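Local coordinates for spindle pole body-associated protein VIK1 (Saccharomyces cerevisiae, PDB 2O0A) that recruits the kinesin-14 motor Kar3 to microtubules and, in the C-terminal part described, has a motor-homology fold without a nucleotide-binding site, at residues M33-P38 / L270-V276; Y80-M86 / T262-F266; T129-V133 / D143-D147. All blocks are in the same frame, centred on the assembly; numbering follows the deposited sequence.

How the interactions relate
From the N terminus, the chain leaves strand 27-32 into the loop 33-38, which meets the end of the late strand 265-270 and the loop 270-276 in interaction 1, closing the widest loop of the three. Inside that span, helix 72-89 is met by the entry to the same late strand in interaction 2. Interaction 3 is local, a return of 143-147 onto strand 126-136 after a short hairpin, and lies within both wider loops; none cross. Interactions 1 and 2 mark the two ends of strand 265-270, their centres about 25 Å apart, while strand 126-136 carries interaction 3 in the same mixed sheet.

Interaction 1 of 3, residues M33-P38 / L270-V276; sequences MEQNLP and LNDSKNV
Leu37 packs its two methyls against Leu270 and Val276. From CB, the first torsion places CG beside the backbone N (chi1 -71°), which sets the branches toward Leu270 and the loop after it; CG itself lies 4.0 Å from Leu270 O. There the branches part. CD1 sits 3.6 Å from the same Leu270 O and also meets Leu270 CB, whereas CD2 turns to the loop, 3.7 Å from Asp272 N and 3.9 Å from Val276 CG2. Phe43 of strand 41-44 and Val32 also pack on this leucine. The fold here is that of the kinesin motor domain: parallel strands 27-32 and 265-270 lie side by side in the central sheet, and the contact continues their pairing past the strand end. Met33 N donates to Leu270 O at 2.8 Å, nearly straight at 170°, and Met33 CB lies against Asn271 CB; the Asn271 amide is turned to Thr102. Farther out, Pro38 CD and CG lie against the Ser273 side chain, CD 3.1 Å from Ser273 OG. A water accepts a hydrogen bond from Ser273 N and donates one to Asn36 O, joining the two loops; Ser273 OG is 3.1 Å from Asn36 O.

Interaction 2 of 3, residues Y80-M86 / T262-F266; sequences YSVYHDM and TKSFF
Tyr80, Tyr83 and Phe265 form an aromatic cluster between helix 72-89 and the start of strand 265-270. Two ring contacts differ in kind. Tyr80 presents an edge to the face of Phe265, a T-shaped pair with centroids 5.2 Å apart and planes at 71°; its CD1 stands over that face, offset toward the rim, 3.9 Å from Phe265 CE1. Tyr83 and Phe265 are inclined at 54°, neither stacked nor edge-to-face, with Tyr83 CD2 3.5 Å from Phe265 CD1. Phe265 CB adds a CH-pi contact over the Tyr83 ring, 4.0 Å from its centroid. Both tyrosines extend from the helix with CG anti to the backbone N, which carries the rings across to the strand.

Aliphatic contact is slight: Met86 CE touches Lys263 CE at 4.1 Å, the two chains crossing at about a right angle. The bent lysine chain brings CE to this methyl while its ammonium group pairs in a salt bridge with Glu21 of helix 4-23.

Among polar groups, Tyr83 OH comes 3.1 Å from Lys263 O, which lies near the plane of the tyrosine ring, but its hydrogen bond is to Asn95 O. Asn95 also binds Ser264 OG and Phe265 N, tying the strand entry to strand 94-99.

In this motor-homology domain the contact packs a helix onto the central sheet, where Leu96 and Tyr29 of the flanking parallel strands also touch Phe265. With no hydrogen bond passing directly between the two segments, their join probably rests mainly on ring packing, while Asn95 takes up the buried hydroxyl of Tyr83 and Phe265 N.

Interaction 3 of 3, residues T129-V133 / D143-D147; sequences TLQFV and DMLLD
Phe132 and Met144 meet at the apolar centre, the methionine laid over one face of the ring. Met144 CB is 3.5 Å from Phe132 CD2 and makes a CH-pi contact, 3.6 Å from the ring centroid and 18° off its normal. With chi2 and chi3 both near -60°, the methionine chain bends over the ring: CG follows the face past CE1 and CZ, and SD lies above the face, 5.2 Å from the centroid, in a distant Met-aromatic contact. Leu145 comes instead to the ring's edge, its CD2 3.9 Å from Phe132 CB. Its other methyl reaches back along the strand: Leu145 CD1 is 4.1 Å from Leu130 CD2 and nearer still to Leu130 O. Ile201 of strand 197-207 packs on both Leu130 and Phe132, and the Phe132 ring also meets that of Phe185.

The arrangement is a beta-hairpin at the margin of the large sheet: strand 126-136 runs antiparallel to 141-143, with Val133 and Asp143 a non-hydrogen-bonded pair. The chain then leaves the sheet through a type I turn from Asp143 to Leu146, which swings Met144 and Leu145 back over the strand.

At the polar edge Met144 N donates to Phe132 O at 2.9 Å, a bent bond (139°) with the donor tilted from the carbonyl plane. Asp143 folds its carboxylate over the turn: OD1 accepts from Leu145 N at 3.1 Å, closing an Asx turn, and that N-H comes from the anti side, somewhat out of the carboxylate plane. OD2 accepts a hydrogen bond from Lys170 N. A water accepts from Phe132 N and lies 2.9 Å from Asp143 OD1, bridging strand and turn.

Interaction 1 of 3, residues M33-P38 / L270-V276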
loop_
_atom_site.group_PDB
_atom_site.type_symbol
_atom_site.label_atom_id
_atom_site.label_comp_id
_atom_site.label_asym_id
_atom_site.label_seq_id
_atom_site.Cartn_x
_atom_site.Cartn_y
_atom_site.Cartn_z
ATOM N N MET A 33 -1.309 15.939 1.285
ATOM C CA MET A 33 -2.022 16.954 2.056
ATOM C C MET A 33 -1.421 18.327 1.726
ATOM O O MET A 33 -0.527 18.794 2.434
ATOM C CB MET A 33 -1.945 16.664 3.559
ATOM C CG MET A 33 -2.845 15.534 3.985
ATOM S SD MET A 33 -4.550 16.085 4.080
ATOM C CE MET A 33 -4.764 16.150 5.855
ATOM N N GLU A 34 -1.893 18.920 0.621
ATOM C CA GLU A 34 -1.300 20.126 0.042
ATOM C C GLU A 34 -1.198 21.252 1.078
ATOM O O GLU A 34 -0.205 21.985 1.115
ATOM C CB GLU A 34 -2.084 20.602 -1.200
ATOM C CG GLU A 34 -1.516 21.899 -1.793
ATOM C CD GLU A 34 -2.122 22.312 -3.111
ATOM O OE1 GLU A 34 -2.791 21.500 -3.777
ATOM O OE2 GLU A 34 -1.891 23.472 -3.493
ATOM N N GLN A 35 -2.213 21.372 1.923
ATOM C CA GLN A 35 -2.271 22.474 2.882
ATOM C C GLN A 35 -1.179 22.376 3.949
ATOM O O GLN A 35 -0.839 23.377 4.594
ATOM C CB GLN A 35 -3.675 22.577 3.494
ATOM C CG GLN A 35 -3.966 21.565 4.589
ATOM C CD GLN A 35 -4.303 20.159 4.084
ATOM O OE1 GLN A 35 -4.362 19.886 2.879
ATOM N NE2 GLN A 35 -4.511 19.250 5.027
ATOM N N ASN A 36 -0.623 21.177 4.129
ATOM C CA ASN A 36 0.468 20.967 5.092
ATOM C C ASN A 36 1.835 20.759 4.449
ATOM O O ASN A 36 2.798 20.362 5.116
ATOM C CB ASN A 36 0.128 19.828 6.059
ATOM C CG ASN A 36 -1.079 20.143 6.913
ATOM O OD1 ASN A 36 -1.535 21.300 6.984
ATOM N ND2 ASN A 36 -1.608 19.122 7.573
ATOM N N LEU A 37 1.912 21.049 3.158
ATOM C CA LEU A 37 3.146 20.934 2.403
ATOM C C LEU A 37 3.639 22.330 2.012
ATOM O O LEU A 37 2.880 23.302 2.103
ATOM C CB LEU A 37 2.938 20.037 1.172
ATOM C CG LEU A 37 2.766 18.546 1.491
ATOM C CD1 LEU A 37 2.332 17.784 0.235
ATOM C CD2 LEU A 37 4.076 17.969 2.067
ATOM N N PRO A 38 4.916 22.448 1.625
ATOM C CA PRO A 38 5.443 23.776 1.291
ATOM C C PRO A 38 4.685 24.481 0.170
ATOM O O PRO A 38 4.228 23.844 -0.781
ATOM C CB PRO A 38 6.886 23.476 0.893
ATOM C CG PRO A 38 7.225 22.264 1.700
ATOM C CD PRO A 38 5.978 21.432 1.533
ATOM N N LEU A 270 2.197 12.068 1.529
ATOM C CA LEU A 270 2.986 13.286 1.692
ATOM C C LEU A 270 2.185 14.302 2.485
ATOM O O LEU A 270 1.229 14.886 1.987
ATOM C CB LEU A 270 3.405 13.849 0.325
ATOM C CG LEU A 270 4.061 12.932 -0.718
ATOM C CD1 LEU A 270 4.417 13.745 -1.950
ATOM C CD2 LEU A 270 5.303 12.194 -0.176
ATOM N N ASN A 271 2.572 14.495 3.739
ATOM C CA ASN A 271 1.831 15.381 4.624
ATOM C C ASN A 271 2.764 16.074 5.595
ATOM O O ASN A 271 2.336 16.561 6.636
ATOM C CB ASN A 271 0.781 14.575 5.394
ATOM C CG ASN A 271 1.395 13.683 6.456
ATOM O OD1 ASN A 271 2.571 13.306 6.369
ATOM N ND2 ASN A 271 0.611 13.355 7.479
ATOM N N ASP A 272 4.040 16.112 5.235
ATOM C CA ASP A 272 5.112 16.431 6.165
ATOM C C ASP A 272 6.195 17.208 5.418
ATOM O O ASP A 272 7.010 16.630 4.695
ATOM C CB ASP A 272 5.660 15.102 6.689
ATOM C CG ASP A 272 6.656 15.260 7.806
ATOM O OD1 ASP A 272 6.774 16.360 8.393
ATOM O OD2 ASP A 272 7.322 14.244 8.105
ATOM N N SER A 273 6.223 18.526 5.599
ATOM C CA SER A 273 7.181 19.340 4.863
ATOM C C SER A 273 8.650 18.947 5.039
ATOM O O SER A 273 9.405 18.925 4.074
ATOM C CB SER A 273 6.983 20.816 5.189
ATOM O OG SER A 273 5.762 21.252 4.631
ATOM N N LYS A 274 9.054 18.623 6.264
ATOM C CA LYS A 274 10.470 18.339 6.523
ATOM C C LYS A 274 10.967 17.094 5.786
ATOM O O LYS A 274 12.119 17.028 5.398
ATOM C CB LYS A 274 10.780 18.280 8.022
ATOM C CG LYS A 274 10.165 17.125 8.769
ATOM C CD LYS A 274 10.699 17.094 10.191
ATOM C CE LYS A 274 10.653 15.696 10.763
ATOM N NZ LYS A 274 11.682 15.510 11.830
ATOM N N ASN A 275 10.060 16.154 5.528
ATOM C CA ASN A 275 10.431 14.895 4.885
ATOM C C ASN A 275 10.059 14.749 3.411
ATOM O O ASN A 275 10.425 13.761 2.777
ATOM C CB ASN A 275 9.882 13.712 5.691
ATOM C CG ASN A 275 10.458 13.652 7.096
ATOM O OD1 ASN A 275 9.748 13.366 8.058
ATOM N ND2 ASN A 275 11.750 13.936 7.217
ATOM N N VAL A 276 9.373 15.741 2.850
ATOM C CA VAL A 276 8.837 15.594 1.503
ATOM C C VAL A 276 9.912 15.385 0.421
ATOM O O VAL A 276 9.728 14.567 -0.466
ATOM C CB VAL A 276 7.841 16.728 1.144
ATOM C CG1 VAL A 276 8.567 18.056 0.872
ATOM C CG2 VAL A 276 6.955 16.322 -0.043
HETATM O O HOH W 1 4.466 19.926 7.194
#

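Interaction 2 of 3, residues Y80-M86 / T262-F266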
loop_
_atom_site.group_PDB
_atom_site.type_symbol
_atom_site.label_atom_id
_atom_site.label_comp_id
_atom_site.label_asym_id
_atom_site.label_seq_id
_atom_site.Cartn_x
_atom_site.Cartn_y
_atom_site.Cartn_z
ATOM N N TYR A 80 -7.981 3.000 -5.815
ATOM C CA TYR A 80 -7.263 1.733 -5.655
ATOM C C TYR A 80 -8.025 0.523 -6.212
ATOM O O TYR A 80 -7.400 -0.470 -6.604
ATOM C CB TYR A 80 -6.997 1.547 -4.155
ATOM C CG TYR A 80 -6.281 0.285 -3.779
ATOM C CD1 TYR A 80 -4.911 0.141 -3.992
ATOM C CD2 TYR A 80 -6.975 -0.759 -3.162
ATOM C CE1 TYR A 80 -4.257 -1.014 -3.622
ATOM C CE2 TYR A 80 -6.316 -1.913 -2.789
ATOM C CZ TYR A 80 -4.976 -2.031 -3.014
ATOM O OH TYR A 80 -4.355 -3.194 -2.642
ATOM N N SER A 81 -9.346 0.626 -6.271
ATOM C CA SER A 81 -10.186 -0.547 -6.546
ATOM C C SER A 81 -9.974 -1.188 -7.922
ATOM O O SER A 81 -10.103 -2.399 -8.058
ATOM C CB SER A 81 -11.670 -0.223 -6.344
ATOM O OG SER A 81 -12.107 0.673 -7.333
ATOM N N VAL A 82 -9.649 -0.405 -8.947
ATOM C CA VAL A 82 -9.396 -1.004 -10.265
ATOM C C VAL A 82 -8.187 -1.965 -10.247
ATOM O O VAL A 82 -8.252 -3.093 -10.762
ATOM C CB VAL A 82 -9.236 0.081 -11.358
ATOM C CG1 VAL A 82 -8.887 -0.558 -12.684
ATOM C CG2 VAL A 82 -10.514 0.926 -11.470
ATOM N N TYR A 83 -7.091 -1.522 -9.633
ATOM C CA TYR A 83 -5.924 -2.373 -9.429
ATOM C C TYR A 83 -6.269 -3.614 -8.591
ATOM O O TYR A 83 -5.921 -4.747 -8.948
ATOM C CB TYR A 83 -4.853 -1.541 -8.733
ATOM C CG TYR A 83 -3.727 -2.310 -8.093
ATOM C CD1 TYR A 83 -2.705 -2.852 -8.865
ATOM C CD2 TYR A 83 -3.675 -2.500 -6.700
ATOM C CE1 TYR A 83 -1.653 -3.545 -8.291
ATOM C CE2 TYR A 83 -2.621 -3.187 -6.103
ATOM C CZ TYR A 83 -1.607 -3.709 -6.901
ATOM O OH TYR A 83 -0.545 -4.375 -6.367
ATOM N N HIS A 84 -6.932 -3.388 -7.457
ATOM C CA HIS A 84 -7.313 -4.469 -6.567
ATOM C C HIS A 84 -8.170 -5.506 -7.280
ATOM O O HIS A 84 -7.879 -6.696 -7.209
ATOM C CB HIS A 84 -8.058 -3.880 -5.366
ATOM C CG HIS A 84 -8.743 -4.903 -4.519
ATOM N ND1 HIS A 84 -8.100 -5.611 -3.532
ATOM C CD2 HIS A 84 -10.025 -5.342 -4.527
ATOM C CE1 HIS A 84 -8.956 -6.443 -2.960
ATOM N NE2 HIS A 84 -10.133 -6.292 -3.541
ATOM N N ASP A 85 -9.188 -5.038 -7.987
ATOM C CA ASP A 85 -10.111 -5.933 -8.684
ATOM C C ASP A 85 -9.377 -6.724 -9.754
ATOM O O ASP A 85 -9.598 -7.926 -9.896
ATOM C CB ASP A 85 -11.271 -5.157 -9.308
ATOM C CG ASP A 85 -12.265 -4.634 -8.282
ATOM O OD1 ASP A 85 -12.215 -5.048 -7.100
ATOM O OD2 ASP A 85 -13.119 -3.816 -8.681
ATOM N N MET A 86 -8.465 -6.063 -10.465
ATOM C CA MET A 86 -7.689 -6.730 -11.504
ATOM C C MET A 86 -6.851 -7.856 -10.917
ATOM O O MET A 86 -6.868 -8.981 -11.424
ATOM C CB MET A 86 -6.799 -5.726 -12.229
ATOM C CG MET A 86 -5.869 -6.392 -13.236
ATOM S SD MET A 86 -4.464 -5.357 -13.730
ATOM C CE MET A 86 -3.485 -5.379 -12.247
ATOM N N THR A 262 5.358 -10.472 -6.562
ATOM C CA THR A 262 3.949 -10.060 -6.491
ATOM C C THR A 262 3.769 -8.776 -7.286
ATOM O O THR A 262 4.757 -8.089 -7.589
ATOM C CB THR A 262 3.433 -9.878 -5.013
ATOM O OG1 THR A 262 4.068 -8.743 -4.408
ATOM C CG2 THR A 262 3.733 -11.090 -4.160
ATOM N N LYS A 263 2.524 -8.464 -7.647
ATOM C CA LYS A 263 2.203 -7.187 -8.264
ATOM C C LYS A 263 2.269 -6.128 -7.175
ATOM O O LYS A 263 1.787 -6.357 -6.075
ATOM C CB LYS A 263 0.793 -7.178 -8.858
ATOM C CG LYS A 263 0.549 -8.164 -9.989
ATOM C CD LYS A 263 1.215 -7.699 -11.264
ATOM C CE LYS A 263 0.405 -6.645 -11.990
ATOM N NZ LYS A 263 1.097 -6.230 -13.259
ATOM N N SER A 264 2.860 -4.982 -7.502
ATOM C CA SER A 264 3.074 -3.907 -6.516
ATOM C C SER A 264 2.311 -2.614 -6.784
ATOM O O SER A 264 2.023 -2.229 -7.921
ATOM C CB SER A 264 4.570 -3.553 -6.390
ATOM O OG SER A 264 5.357 -4.652 -5.972
ATOM N N PHE A 265 2.015 -1.917 -5.694
ATOM C CA PHE A 265 1.411 -0.595 -5.764
ATOM C C PHE A 265 2.061 0.211 -4.652
ATOM O O PHE A 265 1.804 -0.047 -3.468
ATOM C CB PHE A 265 -0.101 -0.743 -5.514
ATOM C CG PHE A 265 -0.927 0.519 -5.707
ATOM C CD1 PHE A 265 -1.952 0.537 -6.663
ATOM C CD2 PHE A 265 -0.767 1.647 -4.876
ATOM C CE1 PHE A 265 -2.783 1.658 -6.829
ATOM C CE2 PHE A 265 -1.584 2.778 -5.050
ATOM C CZ PHE A 265 -2.598 2.778 -6.025
ATOM N N PHE A 266 2.903 1.184 -5.011
ATOM C CA PHE A 266 3.519 2.040 -3.991
ATOM C C PHE A 266 2.655 3.265 -3.766
ATOM O O PHE A 266 2.225 3.917 -4.716
ATOM C CB PHE A 266 4.931 2.457 -4.419
ATOM C CG PHE A 266 5.944 1.349 -4.319
ATOM C CD1 PHE A 266 6.740 1.222 -3.179
ATOM C CD2 PHE A 266 6.085 0.409 -5.350
ATOM C CE1 PHE A 266 7.688 0.183 -3.089
ATOM C CE2 PHE A 266 7.033 -0.631 -5.251
ATOM C CZ PHE A 266 7.825 -0.735 -4.128
#

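Interaction 3 of 3, residues T129-V133 / D143-D147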
loop_
_atom_site.group_PDB
_atom_site.type_symbol
_atom_site.label_atom_id
_atom_site.label_comp_id
_atom_site.label_asym_id
_atom_site.label_seq_id
_atom_site.Cartn_x
_atom_site.Cartn_y
_atom_site.Cartn_z
ATOM N N THR A 129 -9.066 -13.902 5.228
ATOM C CA THR A 129 -8.283 -14.006 6.463
ATOM C C THR A 129 -7.293 -12.862 6.590
ATOM O O THR A 129 -6.949 -12.219 5.602
ATOM C CB THR A 129 -7.468 -15.313 6.517
ATOM O OG1 THR A 129 -6.384 -15.235 5.591
ATOM C CG2 THR A 129 -8.344 -16.492 6.150
ATOM N N LEU A 130 -6.836 -12.631 7.812
ATOM C CA LEU A 130 -5.862 -11.578 8.067
ATOM C C LEU A 130 -4.855 -11.980 9.132
ATOM O O LEU A 130 -5.215 -12.591 10.134
ATOM C CB LEU A 130 -6.590 -10.274 8.453
ATOM C CG LEU A 130 -5.759 -8.984 8.570
ATOM C CD1 LEU A 130 -6.548 -7.736 8.136
ATOM C CD2 LEU A 130 -5.212 -8.811 9.992
ATOM N N GLN A 131 -3.603 -11.630 8.869
ATOM C CA GLN A 131 -2.528 -11.651 9.870
ATOM C C GLN A 131 -1.872 -10.286 9.868
ATOM O O GLN A 131 -1.896 -9.596 8.854
ATOM C CB GLN A 131 -1.479 -12.704 9.517
ATOM C CG GLN A 131 -2.043 -14.121 9.514
ATOM C CD GLN A 131 -1.078 -15.099 8.937
ATOM O OE1 GLN A 131 -0.906 -15.171 7.721
ATOM N NE2 GLN A 131 -0.435 -15.868 9.798
ATOM N N PHE A 132 -1.281 -9.908 10.991
ATOM C CA PHE A 132 -0.690 -8.571 11.125
ATOM C C PHE A 132 0.481 -8.690 12.078
ATOM O O PHE A 132 0.299 -9.013 13.246
ATOM C CB PHE A 132 -1.782 -7.614 11.648
ATOM C CG PHE A 132 -1.358 -6.178 11.835
ATOM C CD1 PHE A 132 -0.206 -5.655 11.262
ATOM C CD2 PHE A 132 -2.180 -5.334 12.570
ATOM C CE1 PHE A 132 0.152 -4.307 11.456
ATOM C CE2 PHE A 132 -1.844 -3.987 12.752
ATOM C CZ PHE A 132 -0.687 -3.482 12.214
ATOM N N VAL A 133 1.680 -8.457 11.550
ATOM C CA VAL A 133 2.888 -8.479 12.368
ATOM C C VAL A 133 3.662 -7.176 12.216
ATOM O O VAL A 133 3.437 -6.421 11.277
ATOM C CB VAL A 133 3.822 -9.658 12.004
ATOM C CG1 VAL A 133 3.102 -10.993 12.153
ATOM C CG2 VAL A 133 4.372 -9.496 10.598
ATOM N N ASP A 143 3.516 -9.829 17.191
ATOM C CA ASP A 143 2.257 -10.273 16.586
ATOM C C ASP A 143 1.200 -9.258 16.978
ATOM O O ASP A 143 0.787 -9.185 18.136
ATOM C CB ASP A 143 1.897 -11.670 17.092
ATOM C CG ASP A 143 0.724 -12.282 16.351
ATOM O OD1 ASP A 143 -0.118 -11.522 15.820
ATOM O OD2 ASP A 143 0.653 -13.518 16.302
ATOM N N MET A 144 0.768 -8.447 16.011
ATOM C CA MET A 144 -0.152 -7.339 16.314
ATOM C C MET A 144 -1.581 -7.784 16.623
ATOM O O MET A 144 -2.412 -6.968 17.064
ATOM C CB MET A 144 -0.129 -6.301 15.187
ATOM C CG MET A 144 1.241 -5.713 14.907
ATOM S SD MET A 144 1.924 -4.875 16.345
ATOM C CE MET A 144 0.677 -3.606 16.597
ATOM N N LEU A 145 -1.866 -9.069 16.436
ATOM C CA LEU A 145 -3.187 -9.603 16.759
ATOM C C LEU A 145 -3.238 -10.225 18.158
ATOM O O LEU A 145 -4.281 -10.743 18.575
ATOM C CB LEU A 145 -3.681 -10.580 15.687
ATOM C CG LEU A 145 -3.833 -10.003 14.272
ATOM C CD1 LEU A 145 -4.515 -10.997 13.362
ATOM C CD2 LEU A 145 -4.555 -8.628 14.250
ATOM N N LEU A 146 -2.104 -10.152 18.860
ATOM C CA LEU A 146 -1.992 -10.593 20.250
ATOM C C LEU A 146 -1.453 -9.469 21.139
ATOM O O LEU A 146 -1.178 -8.364 20.664
ATOM C CB LEU A 146 -1.089 -11.834 20.344
ATOM C CG LEU A 146 -1.440 -13.054 19.478
ATOM C CD1 LEU A 146 -0.408 -14.162 19.620
ATOM C CD2 LEU A 146 -2.832 -13.586 19.771
ATOM N N ASP A 147 -1.307 -9.746 22.435
ATOM C CA ASP A 147 -0.685 -8.796 23.356
ATOM C C ASP A 147 0.841 -8.760 23.211
ATOM O O ASP A 147 1.461 -9.731 22.762
ATOM C CB ASP A 147 -1.082 -9.108 24.803
ATOM C CG ASP A 147 -2.559 -8.853 25.071
ATOM O OD1 ASP A 147 -3.409 -9.319 24.276
ATOM O OD2 ASP A 147 -2.872 -8.196 26.087
HETATM O O HOH W 2 -0.902 -11.986 13.053
#